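Side-chain contact in protein KP700603 (Klebsiella pneumoniae 700603, PDB 5KVK), which is of unknown function but belongs to the competence-damaged protein (CinA) superfamily: residues 88-93 against 136-141. Sequence-based numbering, arbitrary orientation.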
ATOM      1  N   CYS A  88       2.746  -6.972 -18.084  1.00 26.38           N
ATOM      2  CA  CYS A  88       2.902  -7.063 -16.650  1.00 26.70           C
ATOM      3  C   CYS A  88       1.713  -6.442 -15.913  1.00 25.63           C
ATOM      4  O   CYS A  88       1.200  -7.049 -14.959  1.00 27.39           O
ATOM      5  CB  CYS A  88       4.219  -6.437 -16.204  1.00 28.24           C
ATOM      6  SG  CYS A  88       4.373  -6.501 -14.383  1.00 27.35           S
ATOM      7  N   VAL A  89       1.222  -5.258 -16.347  1.00 22.98           N
ATOM      8  CA  VAL A  89       0.099  -4.673 -15.624  1.00 24.80           C
ATOM      9  C   VAL A  89      -1.153  -5.515 -15.782  1.00 25.57           C
ATOM     10  O   VAL A  89      -1.948  -5.580 -14.845  1.00 25.85           O
ATOM     11  CB  VAL A  89      -0.191  -3.195 -15.996  1.00 23.38           C
ATOM     12  CG1 VAL A  89       0.913  -2.305 -15.358  1.00 23.49           C
ATOM     13  CG2 VAL A  89      -0.310  -2.994 -17.500  1.00 23.77           C
ATOM     14  N   GLN A  90      -1.326  -6.192 -16.930  1.00 24.63           N
ATOM     15  CA  GLN A  90      -2.439  -7.142 -17.083  1.00 24.57           C
ATOM     16  C   GLN A  90      -2.352  -8.232 -16.014  1.00 27.20           C
ATOM     17  O   GLN A  90      -3.312  -8.463 -15.263  1.00 26.28           O
ATOM     18  CB  GLN A  90      -2.453  -7.743 -18.479  1.00 24.68           C
ATOM     19  CG  GLN A  90      -2.891  -6.780 -19.511  1.00 32.83           C
ATOM     20  CD  GLN A  90      -2.693  -7.286 -20.937  1.00 39.30           C
ATOM     21  OE1 GLN A  90      -1.743  -8.037 -21.231  1.00 38.70           O
ATOM     22  NE2 GLN A  90      -3.601  -6.880 -21.836  1.00 41.17           N
ATOM     23  N   GLU A  91      -1.180  -8.870 -15.888  1.00 26.87           N
ATOM     24  CA  GLU A  91      -1.051  -9.977 -14.933  1.00 27.54           C
ATOM     25  C   GLU A  91      -1.132  -9.476 -13.491  1.00 26.24           C
ATOM     26  O   GLU A  91      -1.797 -10.122 -12.654  1.00 25.49           O
ATOM     27  CB  GLU A  91       0.237 -10.753 -15.196  1.00 26.62           C
ATOM     28  CG  GLU A  91       0.174 -11.520 -16.515  1.00 27.61           C
ATOM     29  CD  GLU A  91       1.407 -12.340 -16.777  1.00 32.15           C
ATOM     30  OE1 GLU A  91       1.600 -12.814 -17.900  1.00 36.16           O
ATOM     31  OE2 GLU A  91       2.182 -12.525 -15.845  1.00 34.72           O
ATOM     32  N   MET A  92      -0.511  -8.320 -13.180  1.00 22.92           N
ATOM     33  CA  MET A  92      -0.731  -7.698 -11.871  1.00 22.04           C
ATOM     34  C   MET A  92      -2.223  -7.534 -11.600  1.00 22.94           C
ATOM     35  O   MET A  92      -2.677  -7.844 -10.491  1.00 21.95           O
ATOM     36  CB  MET A  92      -0.052  -6.339 -11.801  1.00 20.65           C
ATOM     37  CG  MET A  92       1.493  -6.496 -11.709  1.00 19.83           C
ATOM     38  SD  MET A  92       2.208  -4.795 -11.752  1.00 23.62           S
ATOM     39  CE  MET A  92       1.761  -4.174 -10.121  1.00 21.70           C
ATOM     40  N   SER A  93      -2.986  -7.046 -12.580  1.00 21.00           N
ATOM     41  CA  SER A  93      -4.402  -6.742 -12.276  1.00 22.74           C
ATOM     42  C   SER A  93      -5.165  -8.024 -11.998  1.00 24.00           C
ATOM     43  O   SER A  93      -5.977  -8.063 -11.072  1.00 24.10           O
ATOM     44  CB  SER A  93      -5.085  -5.950 -13.384  1.00 23.24           C
ATOM     45  OG  SER A  93      -5.335  -6.731 -14.525  1.00 23.95           O
ATOM     46  N   ILE A 136     -10.019  -6.582 -19.294  1.00 28.07           N
ATOM     47  CA  ILE A 136      -8.903  -5.689 -18.966  1.00 24.68           C
ATOM     48  C   ILE A 136      -8.760  -4.625 -20.052  1.00 26.03           C
ATOM     49  O   ILE A 136      -8.718  -4.931 -21.262  1.00 28.06           O
ATOM     50  CB  ILE A 136      -7.582  -6.466 -18.776  1.00 27.34           C
ATOM     51  CG1 ILE A 136      -7.774  -7.637 -17.803  1.00 27.37           C
ATOM     52  CG2 ILE A 136      -6.513  -5.509 -18.328  1.00 28.71           C
ATOM     53  CD1 ILE A 136      -6.532  -8.572 -17.662  1.00 29.41           C
ATOM     54  N   GLU A 137      -8.709  -3.375 -19.626  1.00 27.27           N
ATOM     55  CA  GLU A 137      -8.281  -2.314 -20.525  1.00 28.80           C
ATOM     56  C   GLU A 137      -6.949  -1.760 -20.022  1.00 26.15           C
ATOM     57  O   GLU A 137      -6.685  -1.744 -18.816  1.00 25.46           O
ATOM     58  CB  GLU A 137      -9.320  -1.200 -20.599  1.00 34.34           C
ATOM     59  CG  GLU A 137     -10.685  -1.735 -21.077  1.00 47.73           C
ATOM     60  CD  GLU A 137     -11.669  -0.650 -21.505  1.00 63.98           C
ATOM     61  OE1 GLU A 137     -11.867   0.340 -20.760  1.00 64.32           O
ATOM     62  OE2 GLU A 137     -12.231  -0.794 -22.621  1.00 74.27           O
ATOM     63  N   THR A 138      -6.107  -1.277 -20.949  1.00 26.01           N
ATOM     64  CA  THR A 138      -4.773  -0.811 -20.526  1.00 27.70           C
ATOM     65  C   THR A 138      -4.431   0.532 -21.176  1.00 28.68           C
ATOM     66  O   THR A 138      -5.059   0.952 -22.159  1.00 30.12           O
ATOM     67  CB  THR A 138      -3.674  -1.780 -20.919  1.00 25.79           C
ATOM     68  OG1 THR A 138      -3.630  -1.906 -22.346  1.00 28.86           O
ATOM     69  CG2 THR A 138      -3.883  -3.178 -20.282  1.00 27.06           C
ATOM     70  N   GLN A 139      -3.388   1.178 -20.647  1.00 26.97           N
ATOM     71  CA  GLN A 139      -2.960   2.466 -21.193  1.00 27.83           C
ATOM     72  C   GLN A 139      -1.545   2.768 -20.741  1.00 22.62           C
ATOM     73  O   GLN A 139      -1.266   2.639 -19.547  1.00 25.66           O
ATOM     74  CB  GLN A 139      -3.884   3.617 -20.722  1.00 31.31           C
ATOM     75  CG  GLN A 139      -3.470   5.020 -21.251  1.00 33.20           C
ATOM     76  CD  GLN A 139      -3.677   5.117 -22.746  1.00 38.41           C
ATOM     77  OE1 GLN A 139      -4.790   4.892 -23.221  1.00 39.82           O
ATOM     78  NE2 GLN A 139      -2.607   5.416 -23.500  1.00 40.75           N
ATOM     79  N   ARG A 140      -0.700   3.226 -21.690  1.00 29.78           N
ATOM     80  CA  ARG A 140       0.605   3.798 -21.347  1.00 27.26           C
ATOM     81  C   ARG A 140       0.516   5.315 -21.317  1.00 27.08           C
ATOM     82  O   ARG A 140      -0.018   5.938 -22.252  1.00 31.44           O
ATOM     83  CB  ARG A 140       1.698   3.378 -22.330  1.00 33.23           C
ATOM     84  CG  ARG A 140       3.118   3.539 -21.709  1.00 33.53           C
ATOM     85  CD  ARG A 140       4.142   3.176 -22.730  1.00 44.58           C
ATOM     86  NE  ARG A 140       4.106   4.167 -23.789  1.00 56.25           N
ATOM     87  CZ  ARG A 140       4.880   4.134 -24.862  1.00 71.73           C
ATOM     88  NH1 ARG A 140       5.727   3.126 -25.035  1.00 73.97           N
ATOM     89  NH2 ARG A 140       4.777   5.085 -25.781  1.00 77.75           N
ATOM     90  N   MET A 141       1.121   5.904 -20.287  1.00 28.08           N
ATOM     91  CA  MET A 141       1.304   7.350 -20.214  1.00 27.84           C
ATOM     92  C   MET A 141       2.778   7.666 -19.988  1.00 29.97           C
ATOM     93  O   MET A 141       3.546   6.822 -19.534  1.00 29.61           O
ATOM     94  CB  MET A 141       0.448   7.972 -19.098  1.00 26.71           C
ATOM     95  CG  MET A 141      -1.058   7.656 -19.257  1.00 28.98           C
ATOM     96  SD  MET A 141      -1.784   8.514 -20.611  1.00 34.84           S
ATOM     97  CE  MET A 141      -1.835  10.233 -20.074  1.00 37.37           C
TER
HETATM   98  O   HOH W   1      -5.801  -5.233 -22.192  1.00 51.42           O
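Q90 of helix 86-100 meets I136 and T138, the residues of edge strand 135-142 that face the helix. Just before it, V89 points at the strand but only brushes it, V89 CG2 coming no nearer than 4.5 Å to T138 CG2; it packs also on W127 of strand 125-132 and S109 of strand 104-110. Q90 does most of the touching from the helix. Its CG sits against both I136 CG2, at 4.0 Å, and T138 CG2, at 3.8 Å. The extended chain (chi2 170°) carries the amide past the T138 methyl to a water 2.8 Å from NE2; that water donates to I136 O at 3.1 Å and joins the two segments, which share no direct hydrogen bond. T138 gives the helix its methyl, while its OG1 bonds directly to E86 OE2, a second link between helix 86-100 and the strand. The helix lies against the face of a mixed five-stranded sheet of an alpha/beta fold, at its edge strand, the short segments running at 139° to each other, with E137 and Q139 turned away. One turn on, S93 OG bonds to Q90 O at 2.8 Å and also pairs with N131. The I136 CD1 methyl lies 3.8 Å from S93 OG and 4.0 Å from Q90 O, alongside that bond.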